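Hpy188I (Helicobacter pylori, PDB 3OQG) cleaves DNA at a specific pseudopalindromic sequence as a restriction endonuclease of the GIY-YIG nuclease family. Local coordinates at residues K64-E69 with P90-V95; D24-E29 with K80-G85; K13-I18 with N115-Q120. One frame throughout, in Å; residues are numbered along the deposited sequence.

Contact 1 (K64-E69 with P90-V95); sequences KNMKNE and PITKRV. With nucleotides of chain C.
M66, a selenomethionine here, folds back through its chi2 (-60°) and chi3 (-58°), and this curl carries CE to I91. With CG1 of I91 anti to the backbone N, its CG2 branch is the one that M66 meets. M66 CE lies 3.5 Å from I91 CG2, a tight carbon contact. The same methyl also touches T92 CG2. L44 of strand 42-50 packs against both M66 and I91, and I58 of strand 55-60 against M66 and T92. P90 holds the N-cap position of helix 91-98, which follows strand 80-87, the probable carrier of the YIG half of the GIY-YIG motif. Its ring packs against the carbonyls of the type I turn N65 to N68. P90 CB approaches M66 O at 3.5 Å, and P90 CA makes a CH...O contact of 3.3 Å with N68 O. E69 CG runs beside the P90 ring, 3.9 Å from P90 CD. No direct hydrogen bond joins the segments; waters do this work. One water donates to N65 O and N68 O and accepts from I91 N at 2.9 Å. Another links M66 O to T92 OG1. A third bridges E69 OE2 and K93 NZ. R94, one helical turn from P90, probably corresponds to the family's conserved arginine. R94 NH2 donates to OP2 of DG6 of chain C at 2.8 Å, with a fairly straight bond (162°).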
loop_
_atom_site.group_PDB
_atom_site.type_symbol
_atom_site.label_atom_id
_atom_site.label_comp_id
_atom_site.label_asym_id
_atom_site.label_seq_id
_atom_site.Cartn_x
_atom_site.Cartn_y
_atom_site.Cartn_z
ATOM N N LYS A 64 -26.441 -2.282 2.108
ATOM C CA LYS A 64 -26.286 -0.854 2.335
ATOM C C LYS A 64 -24.825 -0.437 2.575
ATOM O O LYS A 64 -24.510 0.747 2.430
ATOM C CB LYS A 64 -27.161 -0.398 3.498
ATOM C CG LYS A 64 -26.635 -0.807 4.868
ATOM C CD LYS A 64 -27.617 -0.555 5.992
ATOM C CE LYS A 64 -26.933 -0.741 7.338
ATOM N NZ LYS A 64 -26.168 -2.033 7.414
ATOM N N ASN A 65 -23.954 -1.389 2.952
ATOM C CA ASN A 65 -22.526 -1.120 3.191
ATOM C C ASN A 65 -21.560 -1.605 2.121
ATOM O O ASN A 65 -20.340 -1.461 2.259
ATOM C CB ASN A 65 -22.115 -1.700 4.547
ATOM C CG ASN A 65 -22.460 -0.796 5.675
ATOM O OD1 ASN A 65 -22.351 0.424 5.546
ATOM N ND2 ASN A 65 -22.874 -1.368 6.801
HETATM N N MSE A 66 -22.081 -2.147 1.033
HETATM C CA MSE A 66 -21.218 -2.674 -0.018
HETATM C C MSE A 66 -20.407 -1.604 -0.759
HETATM O O MSE A 66 -19.365 -1.921 -1.336
HETATM C CB MSE A 66 -22.030 -3.508 -1.021
HETATM C CG MSE A 66 -22.604 -4.767 -0.417
HETATM SE SE MSE A 66 -21.282 -6.006 0.314
HETATM C CE MSE A 66 -20.170 -6.324 -1.301
ATOM N N LYS A 67 -20.894 -0.364 -0.778
ATOM C CA LYS A 67 -20.152 0.746 -1.400
ATOM C C LYS A 67 -19.496 1.682 -0.348
ATOM O O LYS A 67 -18.890 2.686 -0.699
ATOM C CB LYS A 67 -21.042 1.506 -2.416
ATOM C CG LYS A 67 -21.404 0.653 -3.668
ATOM C CD LYS A 67 -22.253 1.404 -4.748
ATOM C CE LYS A 67 -22.301 0.605 -6.076
ATOM N NZ LYS A 67 -22.987 1.314 -7.229
ATOM N N ASN A 68 -19.621 1.327 0.933
ATOM C CA ASN A 68 -18.988 2.069 2.029
ATOM C C ASN A 68 -17.473 1.895 2.021
ATOM O O ASN A 68 -16.979 0.785 1.851
ATOM C CB ASN A 68 -19.523 1.610 3.389
ATOM C CG ASN A 68 -20.649 2.481 3.914
ATOM O OD1 ASN A 68 -21.310 3.198 3.164
ATOM N ND2 ASN A 68 -20.871 2.417 5.220
ATOM N N GLU A 69 -16.754 2.997 2.230
ATOM C CA GLU A 69 -15.280 3.021 2.155
ATOM C C GLU A 69 -14.653 3.138 3.537
ATOM O O GLU A 69 -15.132 3.914 4.354
ATOM C CB GLU A 69 -14.855 4.243 1.342
ATOM C CG GLU A 69 -15.392 4.268 -0.055
ATOM C CD GLU A 69 -14.874 5.436 -0.854
ATOM O OE1 GLU A 69 -15.053 6.593 -0.410
ATOM O OE2 GLU A 69 -14.289 5.190 -1.927
ATOM N N PRO A 90 -14.135 0.384 -0.809
ATOM C CA PRO A 90 -15.146 -0.627 -0.460
ATOM C C PRO A 90 -14.605 -2.048 -0.548
ATOM O O PRO A 90 -13.589 -2.280 -1.197
ATOM C CB PRO A 90 -16.249 -0.414 -1.524
ATOM C CG PRO A 90 -15.992 0.934 -2.080
ATOM C CD PRO A 90 -14.491 1.072 -2.057
ATOM N N ILE A 91 -15.265 -2.999 0.117
ATOM C CA ILE A 91 -14.835 -4.396 0.070
ATOM C C ILE A 91 -14.667 -4.919 -1.359
ATOM O O ILE A 91 -13.803 -5.769 -1.636
ATOM C CB ILE A 91 -15.797 -5.316 0.886
ATOM C CG1 ILE A 91 -15.174 -6.698 1.088
ATOM C CG2 ILE A 91 -17.248 -5.308 0.298
ATOM C CD1 ILE A 91 -13.827 -6.696 1.864
ATOM N N THR A 92 -15.512 -4.442 -2.264
ATOM C CA THR A 92 -15.516 -4.942 -3.626
ATOM C C THR A 92 -14.163 -4.681 -4.298
ATOM O O THR A 92 -13.630 -5.551 -4.974
ATOM C CB THR A 92 -16.662 -4.317 -4.452
ATOM O OG1 THR A 92 -16.608 -2.888 -4.369
ATOM C CG2 THR A 92 -18.003 -4.808 -3.925
ATOM N N LYS A 93 -13.629 -3.476 -4.113
ATOM C CA LYS A 93 -12.314 -3.124 -4.660
ATOM C C LYS A 93 -11.183 -3.922 -3.989
ATOM O O LYS A 93 -10.214 -4.353 -4.651
ATOM C CB LYS A 93 -12.075 -1.612 -4.572
ATOM C CG LYS A 93 -12.950 -0.798 -5.528
ATOM C CD LYS A 93 -12.430 0.622 -5.579
ATOM C CE LYS A 93 -13.360 1.554 -6.271
ATOM N NZ LYS A 93 -12.775 2.935 -6.241
ATOM N N ARG A 94 -11.281 -4.128 -2.678
ATOM C CA ARG A 94 -10.277 -4.926 -1.992
ATOM C C ARG A 94 -10.283 -6.360 -2.513
ATOM O O ARG A 94 -9.231 -6.965 -2.674
ATOM C CB ARG A 94 -10.449 -4.902 -0.463
ATOM C CG ARG A 94 -9.365 -5.702 0.296
ATOM C CD ARG A 94 -7.965 -5.099 0.083
ATOM N NE ARG A 94 -6.832 -5.859 0.621
ATOM C CZ ARG A 94 -6.094 -6.727 -0.073
ATOM N NH1 ARG A 94 -6.378 -7.005 -1.315
ATOM N NH2 ARG A 94 -5.029 -7.296 0.492
ATOM N N VAL A 95 -11.471 -6.920 -2.747
ATOM C CA VAL A 95 -11.560 -8.255 -3.352
ATOM C C VAL A 95 -10.985 -8.276 -4.778
ATOM O O VAL A 95 -10.286 -9.210 -5.132
ATOM C CB VAL A 95 -13.000 -8.785 -3.300
ATOM C CG1 VAL A 95 -13.120 -10.125 -4.102
ATOM C CG2 VAL A 95 -13.410 -8.944 -1.840
ATOM P P DG C 6 -3.996 -5.853 3.877
ATOM O OP1 DG C 6 -4.917 -5.689 5.021
ATOM O OP2 DG C 6 -3.989 -7.120 3.102
ATOM O "O5'" DG C 6 -4.216 -4.631 2.882
ATOM C "C5'" DG C 6 -3.700 -3.349 3.227
ATOM C "C4'" DG C 6 -3.600 -2.467 2.007
ATOM O "O4'" DG C 6 -2.640 -2.996 1.060
ATOM C "C3'" DG C 6 -4.912 -2.301 1.235
ATOM O "O3'" DG C 6 -5.134 -0.913 0.997
ATOM C "C2'" DG C 6 -4.654 -3.025 -0.073
ATOM C "C1'" DG C 6 -3.171 -2.777 -0.231
ATOM N N9 DG C 6 -2.491 -3.649 -1.184
ATOM C C8 DG C 6 -2.366 -5.020 -1.149
ATOM N N7 DG C 6 -1.753 -5.504 -2.197
ATOM C C5 DG C 6 -1.436 -4.384 -2.960
ATOM C C6 DG C 6 -0.781 -4.276 -4.218
ATOM O O6 DG C 6 -0.342 -5.182 -4.945
ATOM N N1 DG C 6 -0.673 -2.943 -4.622
ATOM C C2 DG C 6 -1.144 -1.864 -3.916
ATOM N N2 DG C 6 -0.967 -0.653 -4.472
ATOM N N3 DG C 6 -1.753 -1.955 -2.750
ATOM C C4 DG C 6 -1.868 -3.234 -2.339
HETATM O O HOH W 1 -17.424 -2.011 1.753
HETATM O O HOH W 2 -18.687 -1.457 -4.440
HETATM O O HOH W 3 -12.918 3.680 -3.591
#

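Contact 2 (D24-E29 with K80-G85); sequences DDLKDE and KIFKIG. With nucleotides of chain C.
L26 meets strand 80-87 through two parts of its side chain. This strand carries K83, I84 and G85, which probably correspond to the YIG half of the GIY-YIG motif, with lysine in the tyrosine's place. CB of L26 packs on CB of K80 at 4.1 Å. CD2 of L26 reaches the edge of the F82 ring, near the ring plane. F82 and K83 stand opposite the single residue F75, a classic beta bulge, and the F82 side chain also packs on helix 113-125. K27 is the second residue of the type I turn from L26 to E29. The aliphatic part of K80 lies beside the carbonyl of L26, with K80 CG 3.6 Å from L26 O. D28 is seen to bind calcium in a structure of this protein; none is bound to this chain in the model. At E29 the turn meets K80 again. K80 is bent at chi2 (-63°), and this turns its amine back to the turn, where K80 NZ donates to E29 O at 2.9 Å from above the carbonyl plane. D31 gives the same amine a salt bridge. E29 OE1 takes a hydrogen bond from I175 N of the second subunit. A water donates to E29 OE1 at 2.7 Å and to I81 O at 2.8 Å. Further along the strand, K83 NZ donates to OP2 of DG6 of chain C at 2.7 Å.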
loop_
_atom_site.group_PDB
_atom_site.type_symbol
_atom_site.label_atom_id
_atom_site.label_comp_id
_atom_site.label_asym_id
_atom_site.label_seq_id
_atom_site.Cartn_x
_atom_site.Cartn_y
_atom_site.Cartn_z
ATOM N N ASP A 24 -7.814 -28.075 7.003
ATOM C CA ASP A 24 -6.978 -28.637 8.081
ATOM C C ASP A 24 -5.857 -27.675 8.465
ATOM O O ASP A 24 -5.387 -27.691 9.607
ATOM C CB ASP A 24 -6.368 -30.000 7.686
ATOM C CG ASP A 24 -5.525 -30.637 8.810
ATOM O OD1 ASP A 24 -6.076 -30.940 9.891
ATOM O OD2 ASP A 24 -4.306 -30.848 8.598
ATOM N N ASP A 25 -5.420 -26.841 7.526
ATOM C CA ASP A 25 -4.345 -25.875 7.813
ATOM C C ASP A 25 -4.783 -24.790 8.795
ATOM O O ASP A 25 -3.933 -24.091 9.372
ATOM C CB ASP A 25 -3.803 -25.237 6.530
ATOM C CG ASP A 25 -2.891 -26.176 5.751
ATOM O OD1 ASP A 25 -2.458 -27.204 6.309
ATOM O OD2 ASP A 25 -2.578 -25.877 4.585
ATOM N N LEU A 26 -6.090 -24.669 9.003
ATOM C CA LEU A 26 -6.648 -23.693 9.935
ATOM C C LEU A 26 -6.932 -24.243 11.327
ATOM O O LEU A 26 -7.466 -23.545 12.159
ATOM C CB LEU A 26 -7.939 -23.129 9.365
ATOM C CG LEU A 26 -7.795 -22.512 7.964
ATOM C CD1 LEU A 26 -9.119 -21.986 7.458
ATOM C CD2 LEU A 26 -6.746 -21.410 7.915
ATOM N N LYS A 27 -6.570 -25.488 11.590
ATOM C CA LYS A 27 -7.029 -26.129 12.821
ATOM C C LYS A 27 -6.526 -25.474 14.110
ATOM O O LYS A 27 -7.192 -25.591 15.133
ATOM C CB LYS A 27 -6.709 -27.616 12.804
ATOM C CG LYS A 27 -5.245 -27.931 12.868
ATOM C CD LYS A 27 -5.040 -29.442 12.913
ATOM C CE LYS A 27 -3.657 -29.788 12.424
ATOM N NZ LYS A 27 -2.632 -29.257 13.352
ATOM N N ASP A 28 -5.397 -24.762 14.065
ATOM C CA ASP A 28 -4.862 -24.072 15.259
ATOM C C ASP A 28 -5.203 -22.588 15.296
ATOM O O ASP A 28 -4.730 -21.851 16.171
ATOM C CB ASP A 28 -3.343 -24.223 15.344
ATOM C CG ASP A 28 -2.893 -25.675 15.424
ATOM O OD1 ASP A 28 -3.640 -26.543 15.933
ATOM O OD2 ASP A 28 -1.762 -25.930 14.963
ATOM N N GLU A 29 -6.008 -22.139 14.343
ATOM C CA GLU A 29 -6.462 -20.767 14.335
ATOM C C GLU A 29 -7.509 -20.483 15.414
ATOM O O GLU A 29 -8.021 -21.401 16.089
ATOM C CB GLU A 29 -6.953 -20.402 12.929
ATOM C CG GLU A 29 -5.846 -20.509 11.867
ATOM C CD GLU A 29 -4.555 -19.842 12.330
ATOM O OE1 GLU A 29 -4.548 -18.599 12.550
ATOM O OE2 GLU A 29 -3.557 -20.567 12.498
ATOM N N LYS A 80 -13.081 -20.281 11.628
ATOM C CA LYS A 80 -11.706 -19.916 11.994
ATOM C C LYS A 80 -11.309 -18.571 11.373
ATOM O O LYS A 80 -11.619 -18.314 10.221
ATOM C CB LYS A 80 -10.716 -21.002 11.525
ATOM C CG LYS A 80 -10.826 -22.334 12.259
ATOM C CD LYS A 80 -10.516 -22.194 13.723
ATOM C CE LYS A 80 -10.294 -23.533 14.403
ATOM N NZ LYS A 80 -10.081 -23.372 15.885
ATOM N N ILE A 81 -10.633 -17.727 12.154
ATOM C CA ILE A 81 -10.124 -16.457 11.637
ATOM C C ILE A 81 -8.888 -16.714 10.787
ATOM O O ILE A 81 -7.848 -17.142 11.290
ATOM C CB ILE A 81 -9.810 -15.469 12.773
ATOM C CG1 ILE A 81 -11.112 -15.095 13.473
ATOM C CG2 ILE A 81 -9.101 -14.201 12.225
ATOM C CD1 ILE A 81 -10.930 -14.226 14.706
ATOM N N PHE A 82 -9.013 -16.453 9.490
ATOM C CA PHE A 82 -7.919 -16.647 8.547
ATOM C C PHE A 82 -7.068 -15.379 8.470
ATOM O O PHE A 82 -5.861 -15.454 8.419
ATOM C CB PHE A 82 -8.476 -16.995 7.163
ATOM C CG PHE A 82 -7.480 -16.880 6.061
ATOM C CD1 PHE A 82 -6.551 -17.885 5.835
ATOM C CD2 PHE A 82 -7.445 -15.743 5.260
ATOM C CE1 PHE A 82 -5.585 -17.759 4.800
ATOM C CE2 PHE A 82 -6.510 -15.630 4.209
ATOM C CZ PHE A 82 -5.594 -16.641 3.979
ATOM N N LYS A 83 -7.721 -14.227 8.423
ATOM C CA LYS A 83 -7.019 -12.956 8.428
ATOM C C LYS A 83 -7.860 -11.781 8.898
ATOM O O LYS A 83 -9.078 -11.833 8.896
ATOM C CB LYS A 83 -6.344 -12.686 7.069
ATOM C CG LYS A 83 -7.106 -11.926 6.053
ATOM C CD LYS A 83 -6.156 -11.412 4.919
ATOM C CE LYS A 83 -5.428 -10.085 5.202
ATOM N NZ LYS A 83 -4.628 -9.601 4.009
ATOM N N ILE A 84 -7.150 -10.729 9.309
ATOM C CA ILE A 84 -7.710 -9.430 9.628
ATOM C C ILE A 84 -6.973 -8.462 8.727
ATOM O O ILE A 84 -5.751 -8.529 8.626
ATOM C CB ILE A 84 -7.520 -9.038 11.098
ATOM C CG1 ILE A 84 -8.185 -10.068 12.024
ATOM C CG2 ILE A 84 -8.065 -7.617 11.351
ATOM C CD1 ILE A 84 -7.712 -10.006 13.468
ATOM N N GLY A 85 -7.722 -7.612 8.026
ATOM C CA GLY A 85 -7.147 -6.601 7.144
ATOM C C GLY A 85 -7.925 -5.308 7.152
ATOM O O GLY A 85 -8.892 -5.158 7.885
ATOM P P DG C 6 -3.996 -5.853 3.877
ATOM O OP1 DG C 6 -4.917 -5.689 5.021
ATOM O OP2 DG C 6 -3.989 -7.120 3.102
ATOM O "O5'" DG C 6 -4.216 -4.631 2.882
ATOM C "C5'" DG C 6 -3.700 -3.349 3.227
ATOM C "C4'" DG C 6 -3.600 -2.467 2.007
ATOM O "O4'" DG C 6 -2.640 -2.996 1.060
ATOM C "C3'" DG C 6 -4.912 -2.301 1.235
ATOM O "O3'" DG C 6 -5.134 -0.913 0.997
ATOM C "C2'" DG C 6 -4.654 -3.025 -0.073
ATOM C "C1'" DG C 6 -3.171 -2.777 -0.231
ATOM N N9 DG C 6 -2.491 -3.649 -1.184
ATOM C C8 DG C 6 -2.366 -5.020 -1.149
ATOM N N7 DG C 6 -1.753 -5.504 -2.197
ATOM C C5 DG C 6 -1.436 -4.384 -2.960
ATOM C C6 DG C 6 -0.781 -4.276 -4.218
ATOM O O6 DG C 6 -0.342 -5.182 -4.945
ATOM N N1 DG C 6 -0.673 -2.943 -4.622
ATOM C C2 DG C 6 -1.144 -1.864 -3.916
ATOM N N2 DG C 6 -0.967 -0.653 -4.472
ATOM N N3 DG C 6 -1.753 -1.955 -2.750
ATOM C C4 DG C 6 -1.868 -3.234 -2.339
HETATM O O HOH W 4 -6.516 -17.226 13.787
#

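Contact 3 (K13-I18 with N115-Q120); sequences KRKSDI and NYFVLQ. With nucleotides of chain C.
K15 lays its ammonium group over one face of the F117 ring. K15 NZ stands 3.9 Å from the centroid of the F117 ring and 28° off the normal, a cation-pi contact. The chain is extended until chi4 (-54°), where the last bond turns and sets NZ over the ring. The stronger polar partner of K15 NZ is I175 O of the second subunit. The edge of F117 meets a carbonyl: I18 O lies in the ring plane, 3.2 Å from F117 CE1. S16 O comes to the edge of the neighbouring Y116 ring, 3.7 Å from Y116 CE2. A water donates to D17 O and also hydrogen-bonds to Y116 OH. Thus the two adjacent aromatics on helix 113-125 receive the 3-10 turn 15-17 of the N-terminal arm. F117 also packs on F82 of strand 80-87. The same turn holds DNA. S16 OG donates to OP2 of DC4 of chain C at 2.7 Å, and S16 N to OP1 of DC4 of chain C at 3.1 Å, so one residue grips both oxygens of a phosphate. R14 takes the adjoining phosphate. R14 NE and NH2 form a fork on OP1 of DT3 of chain C, at 2.9 and 3.0 Å, with the oxygen in the guanidinium plane. D17 helps hold that group from NH1: D17 OD1, tilted from the guanidinium plane, accepts from R14 NH1 at 3.0 Å on its syn lone pair. D17 OD2 accepts from K13 N on the anti side. The carboxylate probably offsets some of the positive charge of R14 and holds its guanidinium oriented for the phosphate. The turn therefore faces the helix with a cation and carbonyls set against aromatic rings, and the DNA with a set of N-H and O-H donors.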
loop_
_atom_site.group_PDB
_atom_site.type_symbol
_atom_site.label_atom_id
_atom_site.label_comp_id
_atom_site.label_asym_id
_atom_site.label_seq_id
_atom_site.Cartn_x
_atom_site.Cartn_y
_atom_site.Cartn_z
ATOM N N LYS A 13 11.322 -19.596 0.210
ATOM C CA LYS A 13 12.243 -18.493 0.454
ATOM C C LYS A 13 11.589 -17.437 1.347
ATOM O O LYS A 13 12.270 -16.522 1.823
ATOM C CB LYS A 13 12.685 -17.857 -0.869
ATOM C CG LYS A 13 13.521 -18.776 -1.770
ATOM C CD LYS A 13 14.248 -17.958 -2.851
ATOM C CE LYS A 13 14.305 -18.664 -4.216
ATOM N NZ LYS A 13 14.715 -17.710 -5.307
ATOM N N ARG A 14 10.273 -17.561 1.553
ATOM C CA ARG A 14 9.500 -16.600 2.324
ATOM C C ARG A 14 8.122 -17.180 2.643
ATOM O O ARG A 14 7.656 -18.088 1.943
ATOM C CB ARG A 14 9.319 -15.332 1.476
ATOM C CG ARG A 14 8.624 -15.614 0.147
ATOM C CD ARG A 14 8.829 -14.498 -0.844
ATOM N NE ARG A 14 10.197 -14.391 -1.346
ATOM C CZ ARG A 14 10.643 -14.973 -2.465
ATOM N NH1 ARG A 14 9.841 -15.742 -3.191
ATOM N NH2 ARG A 14 11.869 -14.762 -2.888
ATOM N N LYS A 15 7.453 -16.649 3.676
ATOM C CA LYS A 15 6.157 -17.188 4.111
ATOM C C LYS A 15 5.126 -17.191 2.990
ATOM O O LYS A 15 4.356 -18.139 2.850
ATOM C CB LYS A 15 5.583 -16.400 5.303
ATOM C CG LYS A 15 4.242 -16.941 5.838
ATOM C CD LYS A 15 3.542 -15.925 6.736
ATOM C CE LYS A 15 2.151 -16.382 7.177
ATOM N NZ LYS A 15 1.234 -16.775 6.033
ATOM N N SER A 16 5.111 -16.131 2.181
ATOM C CA SER A 16 4.079 -15.985 1.149
ATOM C C SER A 16 4.168 -17.067 0.066
ATOM O O SER A 16 3.207 -17.253 -0.662
ATOM C CB SER A 16 4.161 -14.596 0.488
ATOM O OG SER A 16 5.399 -14.433 -0.189
ATOM N N ASP A 17 5.320 -17.748 -0.033
ATOM C CA ASP A 17 5.498 -18.868 -0.984
ATOM C C ASP A 17 4.641 -20.074 -0.590
ATOM O O ASP A 17 4.357 -20.921 -1.439
ATOM C CB ASP A 17 6.941 -19.372 -1.021
ATOM C CG ASP A 17 7.938 -18.412 -1.663
ATOM O OD1 ASP A 17 7.554 -17.406 -2.289
ATOM O OD2 ASP A 17 9.153 -18.733 -1.550
ATOM N N ILE A 18 4.271 -20.180 0.687
ATOM C CA ILE A 18 3.617 -21.377 1.207
ATOM C C ILE A 18 2.118 -21.202 1.194
ATOM O O ILE A 18 1.533 -20.524 2.054
ATOM C CB ILE A 18 4.078 -21.757 2.637
ATOM C CG1 ILE A 18 5.596 -21.902 2.701
ATOM C CG2 ILE A 18 3.392 -23.067 3.060
ATOM C CD1 ILE A 18 6.148 -21.851 4.137
ATOM N N ASN A 115 -1.521 -10.712 -1.948
ATOM C CA ASN A 115 -2.683 -11.070 -2.760
ATOM C C ASN A 115 -2.510 -12.476 -3.351
ATOM O O ASN A 115 -3.456 -13.259 -3.410
ATOM C CB ASN A 115 -2.970 -10.029 -3.826
ATOM C CG ASN A 115 -3.608 -8.792 -3.260
ATOM O OD1 ASN A 115 -4.222 -8.833 -2.196
ATOM N ND2 ASN A 115 -3.478 -7.675 -3.975
ATOM N N TYR A 116 -1.288 -12.798 -3.745
ATOM C CA TYR A 116 -0.958 -14.157 -4.209
ATOM C C TYR A 116 -1.205 -15.220 -3.136
ATOM O O TYR A 116 -1.900 -16.205 -3.376
ATOM C CB TYR A 116 0.483 -14.195 -4.668
ATOM C CG TYR A 116 1.003 -15.571 -4.947
ATOM C CD1 TYR A 116 0.613 -16.283 -6.071
ATOM C CD2 TYR A 116 1.887 -16.180 -4.056
ATOM C CE1 TYR A 116 1.117 -17.588 -6.309
ATOM C CE2 TYR A 116 2.396 -17.457 -4.295
ATOM C CZ TYR A 116 2.001 -18.160 -5.397
ATOM O OH TYR A 116 2.544 -19.433 -5.597
ATOM N N PHE A 117 -0.633 -15.022 -1.958
ATOM C CA PHE A 117 -0.814 -15.969 -0.863
ATOM C C PHE A 117 -2.308 -16.131 -0.508
ATOM O O PHE A 117 -2.798 -17.247 -0.339
ATOM C CB PHE A 117 0.007 -15.552 0.361
ATOM C CG PHE A 117 -0.429 -16.253 1.628
ATOM C CD1 PHE A 117 -0.098 -17.578 1.844
ATOM C CD2 PHE A 117 -1.262 -15.613 2.536
ATOM C CE1 PHE A 117 -0.561 -18.251 2.975
ATOM C CE2 PHE A 117 -1.730 -16.283 3.663
ATOM C CZ PHE A 117 -1.378 -17.603 3.881
ATOM N N VAL A 118 -3.029 -15.026 -0.374
ATOM C CA VAL A 118 -4.440 -15.104 0.002
ATOM C C VAL A 118 -5.313 -15.722 -1.095
ATOM O O VAL A 118 -6.076 -16.650 -0.820
ATOM C CB VAL A 118 -4.989 -13.739 0.484
ATOM C CG1 VAL A 118 -6.507 -13.850 0.763
ATOM C CG2 VAL A 118 -4.249 -13.265 1.721
ATOM N N LEU A 119 -5.205 -15.257 -2.339
ATOM C CA LEU A 119 -6.070 -15.803 -3.382
ATOM C C LEU A 119 -5.799 -17.315 -3.539
ATOM O O LEU A 119 -6.734 -18.119 -3.591
ATOM C CB LEU A 119 -5.829 -15.097 -4.697
ATOM C CG LEU A 119 -6.646 -15.661 -5.864
ATOM C CD1 LEU A 119 -8.111 -15.399 -5.611
ATOM C CD2 LEU A 119 -6.214 -15.059 -7.209
ATOM N N GLN A 120 -4.527 -17.692 -3.608
ATOM C CA GLN A 120 -4.180 -19.090 -3.886
ATOM C C GLN A 120 -4.596 -19.976 -2.717
ATOM O O GLN A 120 -5.079 -21.095 -2.931
ATOM C CB GLN A 120 -2.709 -19.277 -4.219
ATOM C CG GLN A 120 -2.259 -18.567 -5.494
ATOM C CD GLN A 120 -3.100 -18.929 -6.694
ATOM O OE1 GLN A 120 -3.437 -20.113 -6.912
ATOM N NE2 GLN A 120 -3.433 -17.926 -7.498
ATOM P P DC C 4 6.643 -12.260 2.358
ATOM O OP1 DC C 4 6.158 -13.419 3.154
ATOM O OP2 DC C 4 6.518 -12.275 0.882
ATOM O "O5'" DC C 4 5.934 -10.950 2.912
ATOM C "C5'" DC C 4 6.055 -10.594 4.287
ATOM C "C4'" DC C 4 5.111 -9.466 4.635
ATOM O "O4'" DC C 4 5.534 -8.241 3.979
ATOM C "C3'" DC C 4 3.657 -9.681 4.217
ATOM O "O3'" DC C 4 2.784 -9.097 5.188
ATOM C "C2'" DC C 4 3.563 -8.927 2.902
ATOM C "C1'" DC C 4 4.478 -7.736 3.164
ATOM N N1 DC C 4 5.077 -7.168 1.939
ATOM C C2 DC C 4 4.770 -5.850 1.574
ATOM O O2 DC C 4 4.032 -5.174 2.305
ATOM N N3 DC C 4 5.289 -5.346 0.430
ATOM C C4 DC C 4 6.086 -6.094 -0.332
ATOM N N4 DC C 4 6.561 -5.551 -1.465
ATOM C C5 DC C 4 6.430 -7.429 0.024
ATOM C C6 DC C 4 5.909 -7.919 1.159
ATOM P P DT C 3 12.787 -11.717 -0.380
ATOM O OP1 DT C 3 12.637 -13.193 -0.413
ATOM O OP2 DT C 3 12.750 -10.950 -1.653
ATOM O "O5'" DT C 3 11.702 -11.115 0.621
ATOM C "C5'" DT C 3 11.566 -11.635 1.944
ATOM C "C4'" DT C 3 10.374 -11.014 2.637
ATOM O "O4'" DT C 3 10.557 -9.584 2.715
ATOM C "C3'" DT C 3 9.034 -11.255 1.939
ATOM O "O3'" DT C 3 8.188 -12.066 2.757
ATOM C "C2'" DT C 3 8.428 -9.876 1.749
ATOM C "C1'" DT C 3 9.333 -8.914 2.504
ATOM N N1 DT C 3 9.607 -7.711 1.699
ATOM C C2 DT C 3 8.925 -6.552 2.000
ATOM O O2 DT C 3 8.159 -6.446 2.952
ATOM N N3 DT C 3 9.170 -5.510 1.137
ATOM C C4 DT C 3 10.012 -5.516 0.037
ATOM O O4 DT C 3 10.091 -4.520 -0.675
ATOM C C5 DT C 3 10.729 -6.748 -0.188
ATOM C C7 DT C 3 11.686 -6.837 -1.335
ATOM C C6 DT C 3 10.500 -7.770 0.649
HETATM O O HOH W 5 4.486 -20.376 -4.083
#

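Contact 2 is the most buried of the three, while contacts 1 and 3 are partly buried and lie on opposite sides of the chain's centre. Contacts 2 and 3 share a hydrophobic seam, since F82 packs on F117 and V118, and both touch the second subunit. No other protein chain touches contact 1. Its segments are joined by water and apolar packing, contact 2 by a lysine-carbonyl bond, and contact 3 by aromatic rings. All three reach the DNA. R94 of contact 1 and K83 of contact 2 bind the same phosphate oxygen, and N115 of contact 3 probably hydrogen-bonds to R94 NH1. Contact 3 grips the phosphates of DT3 and DC4 of the same DNA strand instead.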